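Local coordinates for protein hydrogenase maturation factor (Thermoanaerobacter tengcongensis, PDB 3VTI) that probably carries out the ATP-dependent dehydration of an S-carbamoyl group, received from its partner HypF, to the nitrile needed in [NiFe]-hydrogenase maturation, at residues Ala19-Ala24 with Val136-Ala141. Sequence-based numbering, arbitrary orientation.
Sequences AMEDAA and VSIKNA. With MG (magnesium ion), chain K.
Glu21 reaches end-on with its carboxylate into the turn at Ser137-Asn140, and both oxygens are used. Glu21 OE1 takes the backbone N-H of Ile138 (Ile138 N to Glu21 OE1 3.3 Å) on its syn side, 20° out of the carboxylate plane, in a fairly straight bond of 162°. Glu21 OE2 accepts the hydroxyl of Ser137 through its syn lone pair, Ser137 OG to Glu21 OE2 being 2.9 Å. A glutamate suits this place because its two oxygens can each receive a donor on the syn side; the bend at chi2 (-78°) helps carry the group across. Ser137 works in both directions: its OG also accepts from Lys139 N at 3.0 Å, an ST turn inside a type I beta turn, which fixes the hydroxyl that meets the glutamate.

The contact ties the loop leading from helix 15-19 to strand 24-26, in the N-terminal AIR synthase-related (PurM-like) domain, to the loop connecting strand 120-130 with strand 146-149. Next to Glu21, Asp22 turns to the magnesium ion, OD1 binding it at 2.2 Å; Asp60 and Asp199 share the metal, and OD2 of Asp22 forms a salt bridge with Arg198.

Lys139, bent at chi3, crosses Glu21 at about a right angle and brings NZ to 3.6 Å from Glu21 OE2, a long salt bridge. Its end also passes beside the methyl of Ala19, whose small size suits so near a neighbour. Ile138, buried and beta-branched, lays its aliphatic arm obliquely against the glutamate, with CG1 3.7 Å from Met20 O, and the side chain also packs on Met215 of helix 204-216.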
loop_
_atom_site.group_PDB
_atom_site.type_symbol
_atom_site.label_atom_id
_atom_site.label_comp_id
_atom_site.label_asym_id
_atom_site.label_seq_id
_atom_site.Cartn_x
_atom_site.Cartn_y
_atom_site.Cartn_z
ATOM N N ALA C 19 15.266 -17.026 13.722
ATOM C CA ALA C 19 14.892 -16.763 15.105
ATOM C C ALA C 19 13.429 -16.335 15.227
ATOM O O ALA C 19 12.766 -16.710 16.193
ATOM C CB ALA C 19 15.813 -15.720 15.716
ATOM N N MET C 20 12.934 -15.578 14.240
ATOM C CA MET C 20 11.543 -15.101 14.211
ATOM C C MET C 20 11.203 -14.205 15.410
ATOM O O MET C 20 10.155 -14.363 16.059
ATOM C CB MET C 20 10.570 -16.277 14.119
ATOM C CG MET C 20 10.404 -16.856 12.732
ATOM S SD MET C 20 9.376 -18.331 12.780
ATOM C CE MET C 20 10.612 -19.605 12.917
ATOM N N GLU C 21 12.108 -13.267 15.687
ATOM C CA GLU C 21 11.964 -12.297 16.776
ATOM C C GLU C 21 11.139 -11.087 16.344
ATOM O O GLU C 21 10.971 -10.844 15.152
ATOM C CB GLU C 21 13.338 -11.819 17.252
ATOM C CG GLU C 21 14.321 -12.914 17.685
ATOM C CD GLU C 21 14.040 -13.473 19.069
ATOM O OE1 GLU C 21 13.071 -13.031 19.722
ATOM O OE2 GLU C 21 14.792 -14.369 19.514
ATOM N N ASP C 22 10.630 -10.342 17.327
ATOM C CA ASP C 22 9.968 -9.054 17.107
ATOM C C ASP C 22 10.943 -8.032 16.537
ATOM O O ASP C 22 10.543 -7.082 15.873
ATOM C CB ASP C 22 9.418 -8.498 18.428
ATOM C CG ASP C 22 8.146 -9.188 18.878
ATOM O OD1 ASP C 22 7.055 -8.781 18.405
ATOM O OD2 ASP C 22 8.240 -10.122 19.710
ATOM N N ALA C 23 12.226 -8.220 16.826
ATOM C CA ALA C 23 13.264 -7.336 16.324
ATOM C C ALA C 23 14.591 -8.086 16.227
ATOM O O ALA C 23 14.858 -8.983 17.026
ATOM C CB ALA C 23 13.393 -6.119 17.226
ATOM N N ALA C 24 15.410 -7.734 15.242
ATOM C CA ALA C 24 16.776 -8.258 15.178
ATOM C C ALA C 24 17.626 -7.575 16.242
ATOM O O ALA C 24 17.459 -6.385 16.498
ATOM C CB ALA C 24 17.371 -8.017 13.803
ATOM N N VAL C 136 15.758 -10.911 26.301
ATOM C CA VAL C 136 14.380 -11.230 25.984
ATOM C C VAL C 136 14.323 -11.767 24.565
ATOM O O VAL C 136 14.831 -11.134 23.641
ATOM C CB VAL C 136 13.477 -9.983 26.121
ATOM C CG1 VAL C 136 12.035 -10.384 26.118
ATOM C CG2 VAL C 136 13.797 -9.230 27.414
ATOM N N SER C 137 13.700 -12.933 24.407
ATOM C CA SER C 137 13.638 -13.650 23.132
ATOM C C SER C 137 12.501 -14.660 23.198
ATOM O O SER C 137 12.266 -15.229 24.270
ATOM C CB SER C 137 14.982 -14.362 22.881
ATOM O OG SER C 137 14.834 -15.566 22.150
ATOM N N ILE C 138 11.812 -14.904 22.075
ATOM C CA ILE C 138 10.750 -15.946 22.019
ATOM C C ILE C 138 11.262 -17.345 22.292
ATOM O O ILE C 138 10.461 -18.265 22.411
ATOM C CB ILE C 138 9.974 -16.040 20.647
ATOM C CG1 ILE C 138 10.767 -15.422 19.500
ATOM C CG2 ILE C 138 8.552 -15.495 20.750
ATOM C CD1 ILE C 138 11.906 -16.280 19.053
ATOM N N LYS C 139 12.583 -17.507 22.358
ATOM C CA LYS C 139 13.211 -18.800 22.658
ATOM C C LYS C 139 13.469 -19.051 24.149
ATOM O O LYS C 139 13.942 -20.123 24.521
ATOM C CB LYS C 139 14.530 -18.929 21.891
ATOM C CG LYS C 139 14.362 -19.430 20.465
ATOM C CD LYS C 139 15.566 -19.090 19.590
ATOM C CE LYS C 139 15.498 -17.633 19.113
ATOM N NZ LYS C 139 16.802 -17.187 18.540
ATOM N N ASN C 140 13.151 -18.070 24.994
ATOM C CA ASN C 140 13.617 -18.052 26.388
ATOM C C ASN C 140 12.676 -18.647 27.435
ATOM O O ASN C 140 13.020 -18.683 28.608
ATOM C CB ASN C 140 14.014 -16.625 26.812
ATOM C CG ASN C 140 15.386 -16.206 26.283
ATOM O OD1 ASN C 140 16.080 -16.982 25.621
ATOM N ND2 ASN C 140 15.781 -14.971 26.581
ATOM N N ALA C 141 11.500 -19.104 27.026
ATOM C CA ALA C 141 10.572 -19.698 27.977
ATOM C C ALA C 141 11.011 -21.111 28.407
ATOM O O ALA C 141 11.316 -21.961 27.565
ATOM C CB ALA C 141 9.163 -19.702 27.412
HETATM MG MG MG K . 5.445 -7.650 17.393
HETATM O O HOH W 1 6.553 -8.878 15.660
#